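Local coordinates for protein D-3-phosphoglycerate dehydrogenase (Sulfolobus tokodaii, PDB 2EKL) that binds NAD and probably oxidises D-3-phosphoglycerate, as a D-isomer specific 2-hydroxyacid dehydrogenase of amino-acid biosynthesis, at residues L69-L79 with R90-S101; S201-D209 with T231-G239. All coordinates share one frame; numbering follows the deposited sequence.

Contact 1: L69-L79 with R90-S101. With NAD (nicotinamide-adenine-dinucleotide), chain B.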
loop_
_atom_site.group_PDB
_atom_site.type_symbol
_atom_site.label_atom_id
_atom_site.label_comp_id
_atom_site.label_asym_id
_atom_site.label_seq_id
_atom_site.Cartn_x
_atom_site.Cartn_y
_atom_site.Cartn_z
ATOM N N LEU A 69 8.542 -37.836 24.176
ATOM C CA LEU A 69 7.917 -36.587 23.750
ATOM C C LEU A 69 6.528 -36.369 24.343
ATOM O O LEU A 69 5.662 -37.241 24.262
ATOM C CB LEU A 69 7.824 -36.530 22.224
ATOM C CG LEU A 69 9.105 -36.205 21.453
ATOM C CD1 LEU A 69 8.823 -36.264 19.959
ATOM C CD2 LEU A 69 9.609 -34.821 21.849
ATOM N N LYS A 70 6.330 -35.191 24.931
ATOM C CA LYS A 70 5.056 -34.821 25.542
ATOM C C LYS A 70 4.542 -33.510 24.950
ATOM O O LYS A 70 3.338 -33.248 24.945
ATOM C CB LYS A 70 5.225 -34.666 27.055
ATOM C CG LYS A 70 5.699 -35.928 27.754
ATOM C CD LYS A 70 6.062 -35.654 29.202
ATOM C CE LYS A 70 6.584 -36.911 29.886
ATOM N NZ LYS A 70 7.804 -37.451 29.216
ATOM N N ILE A 71 5.461 -32.684 24.457
ATOM C CA ILE A 71 5.096 -31.401 23.861
ATOM C C ILE A 71 5.966 -31.101 22.652
ATOM O O ILE A 71 7.185 -31.291 22.685
ATOM C CB ILE A 71 5.272 -30.220 24.854
ATOM C CG1 ILE A 71 4.432 -30.442 26.110
ATOM C CG2 ILE A 71 4.850 -28.910 24.183
ATOM C CD1 ILE A 71 4.636 -29.373 27.169
ATOM N N ILE A 72 5.326 -30.639 21.583
ATOM C CA ILE A 72 6.018 -30.254 20.363
ATOM C C ILE A 72 5.686 -28.777 20.190
ATOM O O ILE A 72 4.514 -28.406 20.133
ATOM C CB ILE A 72 5.497 -31.024 19.130
ATOM C CG1 ILE A 72 5.911 -32.493 19.210
ATOM C CG2 ILE A 72 6.038 -30.391 17.858
ATOM C CD1 ILE A 72 5.342 -33.350 18.086
ATOM N N ALA A 73 6.712 -27.937 20.131
ATOM C CA ALA A 73 6.496 -26.505 19.973
ATOM C C ALA A 73 7.020 -26.011 18.639
ATOM O O ALA A 73 8.180 -26.230 18.294
ATOM C CB ALA A 73 7.171 -25.740 21.110
ATOM N N ARG A 74 6.149 -25.346 17.886
ATOM C CA ARG A 74 6.510 -24.790 16.590
ATOM C C ARG A 74 6.529 -23.273 16.741
ATOM O O ARG A 74 5.487 -22.654 16.937
ATOM C CB ARG A 74 5.478 -25.192 15.533
ATOM C CG ARG A 74 5.581 -24.424 14.220
ATOM C CD ARG A 74 6.861 -24.741 13.481
ATOM N NE ARG A 74 7.057 -23.873 12.321
ATOM C CZ ARG A 74 6.296 -23.875 11.232
ATOM N NH1 ARG A 74 5.268 -24.707 11.135
ATOM N NH2 ARG A 74 6.569 -23.047 10.234
ATOM N N ALA A 75 7.715 -22.681 16.670
ATOM C CA ALA A 75 7.833 -21.234 16.799
ATOM C C ALA A 75 7.486 -20.617 15.449
ATOM O O ALA A 75 8.360 -20.130 14.731
ATOM C CB ALA A 75 9.253 -20.854 17.214
ATOM N N GLY A 76 6.202 -20.664 15.112
ATOM C CA GLY A 76 5.730 -20.124 13.848
ATOM C C GLY A 76 4.221 -19.963 13.845
ATOM O O GLY A 76 3.555 -20.257 14.836
ATOM N N ILE A 77 3.675 -19.512 12.721
ATOM C CA ILE A 77 2.242 -19.289 12.606
ATOM C C ILE A 77 1.503 -20.471 11.985
ATOM O O ILE A 77 0.285 -20.433 11.830
ATOM C CB ILE A 77 1.962 -18.027 11.765
ATOM C CG1 ILE A 77 2.511 -18.217 10.347
ATOM C CG2 ILE A 77 2.610 -16.815 12.426
ATOM C CD1 ILE A 77 2.317 -17.023 9.443
ATOM N N GLY A 78 2.246 -21.518 11.636
ATOM C CA GLY A 78 1.640 -22.694 11.034
ATOM C C GLY A 78 2.231 -23.990 11.556
ATOM O O GLY A 78 3.098 -23.971 12.426
ATOM N N LEU A 79 1.774 -25.118 11.019
ATOM C CA LEU A 79 2.259 -26.426 11.455
ATOM C C LEU A 79 2.505 -27.372 10.284
ATOM O O LEU A 79 2.394 -28.588 10.431
ATOM C CB LEU A 79 1.242 -27.065 12.405
ATOM C CG LEU A 79 0.876 -26.305 13.682
ATOM C CD1 LEU A 79 -0.257 -27.026 14.391
ATOM C CD2 LEU A 79 2.092 -26.196 14.591
ATOM N N ARG A 90 -0.283 -40.033 19.628
ATOM C CA ARG A 90 0.637 -40.205 20.748
ATOM C C ARG A 90 0.238 -39.324 21.926
ATOM O O ARG A 90 0.890 -39.335 22.968
ATOM C CB ARG A 90 2.060 -39.858 20.304
ATOM C CG ARG A 90 2.605 -40.756 19.205
ATOM C CD ARG A 90 3.264 -42.019 19.754
ATOM N NE ARG A 90 4.592 -41.752 20.306
ATOM C CZ ARG A 90 4.821 -41.233 21.509
ATOM N NH1 ARG A 90 3.809 -40.924 22.307
ATOM N NH2 ARG A 90 6.066 -41.017 21.911
ATOM N N ASN A 91 -0.840 -38.567 21.753
ATOM C CA ASN A 91 -1.330 -37.672 22.796
ATOM C C ASN A 91 -0.290 -36.608 23.140
ATOM O O ASN A 91 -0.168 -36.190 24.292
ATOM C CB ASN A 91 -1.690 -38.470 24.050
ATOM C CG ASN A 91 -2.738 -39.530 23.780
ATOM O OD1 ASN A 91 -3.824 -39.232 23.281
ATOM N ND2 ASN A 91 -2.418 -40.777 24.110
ATOM N N ILE A 92 0.460 -36.179 22.129
ATOM C CA ILE A 92 1.488 -35.159 22.308
ATOM C C ILE A 92 0.912 -33.774 22.034
ATOM O O ILE A 92 0.402 -33.514 20.944
ATOM C CB ILE A 92 2.678 -35.390 21.350
ATOM C CG1 ILE A 92 3.317 -36.752 21.631
ATOM C CG2 ILE A 92 3.705 -34.271 21.515
ATOM C CD1 ILE A 92 4.422 -37.123 20.667
ATOM N N LYS A 93 0.993 -32.890 23.025
ATOM C CA LYS A 93 0.486 -31.528 22.882
ATOM C C LYS A 93 1.317 -30.756 21.868
ATOM O O LYS A 93 2.545 -30.722 21.958
ATOM C CB LYS A 93 0.529 -30.796 24.226
ATOM C CG LYS A 93 -0.423 -31.338 25.271
ATOM C CD LYS A 93 -0.301 -30.555 26.567
ATOM C CE LYS A 93 -1.265 -31.070 27.619
ATOM N NZ LYS A 93 -1.121 -30.325 28.897
ATOM N N VAL A 94 0.646 -30.135 20.904
ATOM C CA VAL A 94 1.330 -29.358 19.877
ATOM C C VAL A 94 0.943 -27.889 20.022
ATOM O O VAL A 94 -0.235 -27.542 19.942
ATOM C CB VAL A 94 0.947 -29.848 18.466
ATOM C CG1 VAL A 94 1.733 -29.082 17.415
ATOM C CG2 VAL A 94 1.211 -31.341 18.347
ATOM N N VAL A 95 1.938 -27.032 20.240
ATOM C CA VAL A 95 1.687 -25.605 20.405
ATOM C C VAL A 95 2.464 -24.755 19.414
ATOM O O VAL A 95 3.515 -25.158 18.916
ATOM C CB VAL A 95 2.055 -25.122 21.831
ATOM C CG1 VAL A 95 1.202 -25.843 22.868
ATOM C CG2 VAL A 95 3.540 -25.355 22.095
ATOM N N TYR A 96 1.929 -23.574 19.125
ATOM C CA TYR A 96 2.569 -22.637 18.214
ATOM C C TYR A 96 1.958 -21.257 18.425
ATOM O O TYR A 96 1.457 -20.970 19.514
ATOM C CB TYR A 96 2.428 -23.099 16.752
ATOM C CG TYR A 96 1.018 -23.153 16.202
ATOM C CD1 TYR A 96 0.046 -23.964 16.786
ATOM C CD2 TYR A 96 0.668 -22.416 15.069
ATOM C CE1 TYR A 96 -1.242 -24.045 16.254
ATOM C CE2 TYR A 96 -0.615 -22.488 14.528
ATOM C CZ TYR A 96 -1.563 -23.305 15.126
ATOM O OH TYR A 96 -2.831 -23.378 14.597
ATOM N N ALA A 97 1.990 -20.404 17.405
ATOM C CA ALA A 97 1.446 -19.054 17.550
ATOM C C ALA A 97 0.389 -18.686 16.512
ATOM O O ALA A 97 0.601 -17.796 15.686
ATOM C CB ALA A 97 2.588 -18.035 17.510
ATOM N N PRO A 98 -0.775 -19.353 16.552
ATOM C CA PRO A 98 -1.848 -19.065 15.593
ATOM C C PRO A 98 -2.374 -17.629 15.662
ATOM O O PRO A 98 -2.670 -17.113 16.740
ATOM C CB PRO A 98 -2.915 -20.100 15.955
ATOM C CG PRO A 98 -2.711 -20.289 17.427
ATOM C CD PRO A 98 -1.205 -20.355 17.541
ATOM N N GLY A 99 -2.484 -16.995 14.497
ATOM C CA GLY A 99 -2.978 -15.629 14.422
ATOM C C GLY A 99 -1.982 -14.550 14.819
ATOM O O GLY A 99 -2.299 -13.366 14.769
ATOM N N ALA A 100 -0.772 -14.955 15.191
ATOM C CA ALA A 100 0.263 -14.020 15.626
ATOM C C ALA A 100 0.669 -12.923 14.636
ATOM O O ALA A 100 1.168 -11.874 15.046
ATOM C CB ALA A 100 1.500 -14.793 16.047
ATOM N N SER A 101 0.456 -13.147 13.344
ATOM C CA SER A 101 0.865 -12.157 12.354
ATOM C C SER A 101 -0.275 -11.473 11.605
ATOM O O SER A 101 -0.034 -10.753 10.634
ATOM C CB SER A 101 1.799 -12.809 11.334
ATOM O OG SER A 101 1.088 -13.693 10.486
HETATM P PA NAD B . -8.377 -18.082 9.253
HETATM O O1A NAD B . -8.723 -17.109 10.305
HETATM O O2A NAD B . -8.416 -19.549 9.649
HETATM O O5B NAD B . -9.353 -17.792 8.016
HETATM C C5B NAD B . -9.280 -18.615 6.861
HETATM C C4B NAD B . -10.801 -18.547 6.235
HETATM O O4B NAD B . -10.814 -18.996 4.870
HETATM C C3B NAD B . -11.802 -19.335 7.145
HETATM O O3B NAD B . -12.917 -18.530 7.523
HETATM C C2B NAD B . -12.104 -20.572 6.290
HETATM O O2B NAD B . -13.320 -21.243 6.513
HETATM C C1B NAD B . -11.915 -19.960 4.951
HETATM N N9A NAD B . -11.821 -20.957 3.838
HETATM C C8A NAD B . -11.148 -22.168 3.758
HETATM N N7A NAD B . -11.359 -22.725 2.543
HETATM C C5A NAD B . -12.157 -21.893 1.834
HETATM C C6A NAD B . -12.736 -21.903 0.504
HETATM N N6A NAD B . -12.518 -22.909 -0.328
HETATM N N1A NAD B . -13.562 -20.811 0.073
HETATM C C2A NAD B . -13.837 -19.694 0.927
HETATM N N3A NAD B . -13.275 -19.680 2.225
HETATM C C4A NAD B . -12.456 -20.758 2.656
HETATM O O3 NAD B . -6.879 -17.801 8.731
HETATM P PN NAD B . -6.059 -16.416 8.626
HETATM O O1N NAD B . -6.980 -15.311 8.322
HETATM O O2N NAD B . -5.325 -16.318 9.922
HETATM O O5D NAD B . -5.076 -16.833 7.467
HETATM C C5D NAD B . -5.522 -16.792 6.127
HETATM C C4D NAD B . -4.445 -17.260 5.170
HETATM O O4D NAD B . -3.317 -16.405 5.181
HETATM C C3D NAD B . -3.864 -18.681 5.423
HETATM O O3D NAD B . -3.699 -19.398 4.190
HETATM C C2D NAD B . -2.600 -18.411 6.155
HETATM O O2D NAD B . -1.752 -19.542 6.216
HETATM C C1D NAD B . -2.164 -17.205 5.370
HETATM N N1N NAD B . -1.120 -16.323 5.967
HETATM C C2N NAD B . -0.049 -15.890 5.124
HETATM C C3N NAD B . 0.961 -15.045 5.673
HETATM C C7N NAD B . 2.071 -14.587 4.806
HETATM O O7N NAD B . 3.278 -14.452 5.379
HETATM N N7N NAD B . 1.947 -14.308 3.516
HETATM C C4N NAD B . 0.849 -14.656 7.105
HETATM C C5N NAD B . -0.244 -15.105 7.949
HETATM C C6N NAD B . -1.238 -15.951 7.361
HETATM O O HOH W 1 1.319 -34.502 26.259
HETATM O O HOH W 2 -1.447 -18.147 12.095
#
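Tyr-96 meets Leu-79 because its CG sits between the backbone N and the carbonyl carbon, chi1 64°, while Leu-79 turns CG beside its own N, chi1 -59°. The two side chains cross at about a right angle. Leu-79 CG lies 3.8 Å from the centroid of the Tyr-96 ring, almost on the ring normal, in a CH-pi contact. CD of Pro-98 covers the opposite face. Gly-76 O lies at the ring edge, and Ile-77 O approaches Tyr-96 CE2 at 3.5 Å. The ring is thus held on both faces.

Earlier in each segment, strands 71-74 and 93-95 run parallel, joined by straight bonds such as Arg-74 N to Val-95 O at 2.8 Å. Ile-72 CG1 rests on Ile-92 CG2 at 3.7 Å, on the face that also carries Val-94. On the other face Ala-73 CB meets Val-95 CG2, and helix 289-309 packs against Ile-71. Past the strands, Ala-97 N donates to Gly-76 O at 3.0 Å. Ile-77 CD1 and Ser-101 OG both reach the nicotinamide ring, at 3.5 and 3.2 Å from NAD C5N. Apolar packing and backbone bonds therefore appear to hold the loops that follow the two strands of this beta-alpha-beta unit against the nicotinamide.

Contact 2: S201-D209 with T231-G239. With NAD (nicotinamide-adenine-dinucleotide), chain B.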
loop_
_atom_site.group_PDB
_atom_site.type_symbol
_atom_site.label_atom_id
_atom_site.label_comp_id
_atom_site.label_asym_id
_atom_site.label_seq_id
_atom_site.Cartn_x
_atom_site.Cartn_y
_atom_site.Cartn_z
ATOM N N SER A 201 -9.447 -10.517 -3.214
ATOM C CA SER A 201 -8.349 -10.754 -2.284
ATOM C C SER A 201 -8.536 -12.118 -1.622
ATOM O O SER A 201 -9.569 -12.382 -1.009
ATOM C CB SER A 201 -8.302 -9.638 -1.236
ATOM O OG SER A 201 -7.077 -9.656 -0.528
ATOM N N LEU A 202 -7.526 -12.974 -1.749
ATOM C CA LEU A 202 -7.585 -14.332 -1.209
ATOM C C LEU A 202 -6.964 -14.463 0.176
ATOM O O LEU A 202 -5.810 -14.092 0.387
ATOM C CB LEU A 202 -6.895 -15.291 -2.179
ATOM C CG LEU A 202 -7.333 -15.158 -3.641
ATOM C CD1 LEU A 202 -6.515 -16.106 -4.498
ATOM C CD2 LEU A 202 -8.829 -15.457 -3.776
ATOM N N HIS A 203 -7.738 -15.007 1.112
ATOM C CA HIS A 203 -7.292 -15.175 2.494
ATOM C C HIS A 203 -7.813 -16.491 3.056
ATOM O O HIS A 203 -8.291 -16.553 4.187
ATOM C CB HIS A 203 -7.817 -14.012 3.332
ATOM C CG HIS A 203 -7.408 -12.674 2.809
ATOM N ND1 HIS A 203 -6.123 -12.195 2.934
ATOM C CD2 HIS A 203 -8.090 -11.747 2.097
ATOM C CE1 HIS A 203 -6.031 -11.028 2.319
ATOM N NE2 HIS A 203 -7.210 -10.734 1.803
ATOM N N VAL A 204 -7.705 -17.542 2.255
ATOM C CA VAL A 204 -8.192 -18.859 2.649
ATOM C C VAL A 204 -7.139 -19.786 3.233
ATOM O O VAL A 204 -5.939 -19.602 3.028
ATOM C CB VAL A 204 -8.811 -19.594 1.440
ATOM C CG1 VAL A 204 -9.972 -18.793 0.877
ATOM C CG2 VAL A 204 -7.744 -19.821 0.369
ATOM N N THR A 205 -7.615 -20.783 3.972
ATOM C CA THR A 205 -6.761 -21.809 4.549
ATOM C C THR A 205 -7.114 -23.065 3.765
ATOM O O THR A 205 -8.237 -23.564 3.849
ATOM C CB THR A 205 -7.075 -22.062 6.032
ATOM O OG1 THR A 205 -8.483 -22.273 6.190
ATOM C CG2 THR A 205 -6.622 -20.886 6.883
ATOM N N VAL A 206 -6.162 -23.557 2.984
ATOM C CA VAL A 206 -6.378 -24.748 2.177
ATOM C C VAL A 206 -5.178 -25.675 2.294
ATOM O O VAL A 206 -4.087 -25.245 2.672
ATOM C CB VAL A 206 -6.584 -24.384 0.692
ATOM C CG1 VAL A 206 -7.875 -23.596 0.522
ATOM C CG2 VAL A 206 -5.403 -23.569 0.187
ATOM N N SER A 207 -5.383 -26.948 1.972
ATOM C CA SER A 207 -4.309 -27.930 2.038
ATOM C C SER A 207 -3.478 -27.897 0.758
ATOM O O SER A 207 -3.864 -27.271 -0.230
ATOM C CB SER A 207 -4.890 -29.330 2.251
ATOM O OG SER A 207 -5.789 -29.671 1.212
ATOM N N LYS A 208 -2.337 -28.579 0.781
ATOM C CA LYS A 208 -1.439 -28.623 -0.368
ATOM C C LYS A 208 -1.952 -29.488 -1.518
ATOM O O LYS A 208 -1.695 -29.187 -2.684
ATOM C CB LYS A 208 -0.063 -29.135 0.065
ATOM C CG LYS A 208 0.906 -29.350 -1.091
ATOM C CD LYS A 208 2.169 -30.064 -0.636
ATOM C CE LYS A 208 3.092 -30.350 -1.813
ATOM N NZ LYS A 208 4.307 -31.106 -1.400
ATOM N N ASP A 209 -2.673 -30.556 -1.193
ATOM C CA ASP A 209 -3.187 -31.466 -2.213
ATOM C C ASP A 209 -4.607 -31.165 -2.682
ATOM O O ASP A 209 -5.176 -31.920 -3.472
ATOM C CB ASP A 209 -3.111 -32.909 -1.710
ATOM C CG ASP A 209 -1.690 -33.350 -1.424
ATOM O OD1 ASP A 209 -0.867 -33.350 -2.365
ATOM O OD2 ASP A 209 -1.394 -33.695 -0.261
ATOM N N THR A 231 -2.314 -13.236 -0.410
ATOM C CA THR A 231 -1.327 -13.293 0.662
ATOM C C THR A 231 -1.602 -14.523 1.517
ATOM O O THR A 231 -1.076 -14.645 2.620
ATOM C CB THR A 231 -1.362 -12.045 1.573
ATOM O OG1 THR A 231 -2.678 -11.876 2.113
ATOM C CG2 THR A 231 -0.963 -10.804 0.792
ATOM N N SER A 232 -2.420 -15.435 0.998
ATOM C CA SER A 232 -2.759 -16.651 1.732
ATOM C C SER A 232 -1.897 -17.834 1.297
ATOM O O SER A 232 -0.845 -18.086 1.890
ATOM C CB SER A 232 -4.253 -16.971 1.569
ATOM O OG SER A 232 -4.620 -17.163 0.214
ATOM N N ARG A 233 -2.339 -18.565 0.276
ATOM C CA ARG A 233 -1.586 -19.708 -0.236
ATOM C C ARG A 233 -1.596 -19.736 -1.761
ATOM O O ARG A 233 -2.628 -19.504 -2.390
ATOM C CB ARG A 233 -2.162 -21.027 0.284
ATOM C CG ARG A 233 -1.792 -21.357 1.719
ATOM C CD ARG A 233 -1.819 -22.859 1.933
ATOM N NE ARG A 233 -1.408 -23.239 3.280
ATOM C CZ ARG A 233 -1.237 -24.496 3.678
ATOM N NH1 ARG A 233 -1.441 -25.494 2.827
ATOM N NH2 ARG A 233 -0.867 -24.755 4.926
ATOM N N ALA A 234 -0.445 -20.031 -2.351
ATOM C CA ALA A 234 -0.334 -20.083 -3.801
ATOM C C ALA A 234 -1.250 -21.147 -4.404
ATOM O O ALA A 234 -1.883 -20.912 -5.431
ATOM C CB ALA A 234 1.118 -20.348 -4.205
ATOM N N VAL A 235 -1.330 -22.309 -3.758
ATOM C CA VAL A 235 -2.158 -23.405 -4.264
ATOM C C VAL A 235 -3.652 -23.090 -4.371
ATOM O O VAL A 235 -4.399 -23.841 -5.000
ATOM C CB VAL A 235 -1.983 -24.693 -3.411
ATOM C CG1 VAL A 235 -0.527 -25.125 -3.420
ATOM C CG2 VAL A 235 -2.462 -24.458 -1.991
ATOM N N ALA A 236 -4.086 -21.990 -3.761
ATOM C CA ALA A 236 -5.491 -21.603 -3.825
ATOM C C ALA A 236 -5.822 -21.131 -5.239
ATOM O O ALA A 236 -6.989 -21.029 -5.614
ATOM C CB ALA A 236 -5.777 -20.485 -2.822
ATOM N N VAL A 237 -4.781 -20.864 -6.023
ATOM C CA VAL A 237 -4.946 -20.390 -7.394
ATOM C C VAL A 237 -4.311 -21.308 -8.432
ATOM O O VAL A 237 -3.203 -21.807 -8.237
ATOM C CB VAL A 237 -4.318 -18.989 -7.571
ATOM C CG1 VAL A 237 -4.443 -18.532 -9.025
ATOM C CG2 VAL A 237 -4.994 -18.000 -6.641
ATOM N N ASN A 238 -5.024 -21.527 -9.534
ATOM C CA ASN A 238 -4.504 -22.343 -10.627
ATOM C C ASN A 238 -3.547 -21.405 -11.363
ATOM O O ASN A 238 -3.984 -20.530 -12.111
ATOM C CB ASN A 238 -5.642 -22.768 -11.561
ATOM C CG ASN A 238 -5.165 -23.640 -12.709
ATOM O OD1 ASN A 238 -4.048 -23.483 -13.201
ATOM N ND2 ASN A 238 -6.022 -24.552 -13.155
ATOM N N GLY A 239 -2.248 -21.587 -11.137
ATOM C CA GLY A 239 -1.250 -20.732 -11.756
ATOM C C GLY A 239 -1.229 -20.727 -13.269
ATOM O O GLY A 239 -0.974 -19.696 -13.894
HETATM P PA NAD B . -8.377 -18.082 9.253
HETATM O O1A NAD B . -8.723 -17.109 10.305
HETATM O O2A NAD B . -8.416 -19.549 9.649
HETATM O O5B NAD B . -9.353 -17.792 8.016
HETATM C C5B NAD B . -9.280 -18.615 6.861
HETATM C C4B NAD B . -10.801 -18.547 6.235
HETATM O O4B NAD B . -10.814 -18.996 4.870
HETATM C C3B NAD B . -11.802 -19.335 7.145
HETATM O O3B NAD B . -12.917 -18.530 7.523
HETATM C C2B NAD B . -12.104 -20.572 6.290
HETATM O O2B NAD B . -13.320 -21.243 6.513
HETATM C C1B NAD B . -11.915 -19.960 4.951
HETATM N N9A NAD B . -11.821 -20.957 3.838
HETATM C C8A NAD B . -11.148 -22.168 3.758
HETATM N N7A NAD B . -11.359 -22.725 2.543
HETATM C C5A NAD B . -12.157 -21.893 1.834
HETATM C C6A NAD B . -12.736 -21.903 0.504
HETATM N N6A NAD B . -12.518 -22.909 -0.328
HETATM N N1A NAD B . -13.562 -20.811 0.073
HETATM C C2A NAD B . -13.837 -19.694 0.927
HETATM N N3A NAD B . -13.275 -19.680 2.225
HETATM C C4A NAD B . -12.456 -20.758 2.656
HETATM O O3 NAD B . -6.879 -17.801 8.731
HETATM P PN NAD B . -6.059 -16.416 8.626
HETATM O O1N NAD B . -6.980 -15.311 8.322
HETATM O O2N NAD B . -5.325 -16.318 9.922
HETATM O O5D NAD B . -5.076 -16.833 7.467
HETATM C C5D NAD B . -5.522 -16.792 6.127
HETATM C C4D NAD B . -4.445 -17.260 5.170
HETATM O O4D NAD B . -3.317 -16.405 5.181
HETATM C C3D NAD B . -3.864 -18.681 5.423
HETATM O O3D NAD B . -3.699 -19.398 4.190
HETATM C C2D NAD B . -2.600 -18.411 6.155
HETATM O O2D NAD B . -1.752 -19.542 6.216
HETATM C C1D NAD B . -2.164 -17.205 5.370
HETATM N N1N NAD B . -1.120 -16.323 5.967
HETATM C C2N NAD B . -0.049 -15.890 5.124
HETATM C C3N NAD B . 0.961 -15.045 5.673
HETATM C C7N NAD B . 2.071 -14.587 4.806
HETATM O O7N NAD B . 3.278 -14.452 5.379
HETATM N N7N NAD B . 1.947 -14.308 3.516
HETATM C C4N NAD B . 0.849 -14.656 7.105
HETATM C C5N NAD B . -0.244 -15.105 7.949
HETATM C C6N NAD B . -1.238 -15.951 7.361
HETATM O O HOH W 3 -4.864 -11.760 -0.495
HETATM O O HOH W 4 -3.921 -13.843 3.914
#
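Arg-233 runs across Val-206, and the two side chains slide past each other in opposite directions. Its CB lies 4.1 Å from Val-206 CG2. CG comes within 3.7 Å of NAD O3D. CD lies alongside Val-206, nearest its O at 3.4 Å. With the chain extended from CG to NE (chi2 -154°, chi3 177°), the guanidinium is carried over Val-206 O. That oxygen lies over one face, 2.7 Å from NH1, and the angle is too poor for a hydrogen bond. At the tip, NH2 forms a salt bridge with Asp-80. With an alanine here, Asp-80 would probably lose its salt-bridge partner and Val-206 O the guanidinium lying over it.

Val-206 CG2 also packs on Val-235 CG2, and Val-204 CG2 on Ala-236 CB at 3.8 Å. The side chains of Leu-202 and Val-237 cross at about a right angle, though how close they come is doubtful. Ser-232 wedges CB against Val-204 O, while its OG is hydrogen-bonded to Asn-230. No direct hydrogen bond joins the two segments. Water does so instead: one molecule donates to Leu-202 O and accepts from Thr-231 N. Another links His-203 ND1, Thr-231 OG1 and NAD O4D, lying in the plane of the imidazole. Thr-231 OG1 is also hydrogen-bonded to Thr-109 OG1. His-203 NE2 is held by Ser-201 OG at 2.6 Å.

Both segments bind NAD through backbone carbonyls. Val-204 O accepts from NAD O3D at 2.5 Å, and Thr-231 O accepts from the carboxamide N7N at 3.2 Å. Val-204 CG1 touches the adenine. These are loops at the C-terminal ends of neighbouring parallel strands, 199-202 and 226-230, the usual place for the dinucleotide in a Rossmann-type NAD-binding domain.

In the fold
From the N terminus the chain first builds the five-stranded parallel sheet. Contact 1 closes a short loop there: helix 84-89 carries the chain from strand 71-74 to the edge strand 93-95. Helix 102-118 then leads toward the seven-stranded Rossmann-type sheet. Contact 2 closes a longer loop, which holds helix 216-221 and strand 226-230. The two loops follow in series and neither nest nor cross. Their centres lie about 22 Å apart, and their nearest atoms about 7 Å apart. NAD bridges that gap, since both contacts touch it. Helix 289-309 later returns to pack on the first sheet. Asp-80, the partner of Arg-233, directly follows 69-79, which ties contact 2 to the end of that segment.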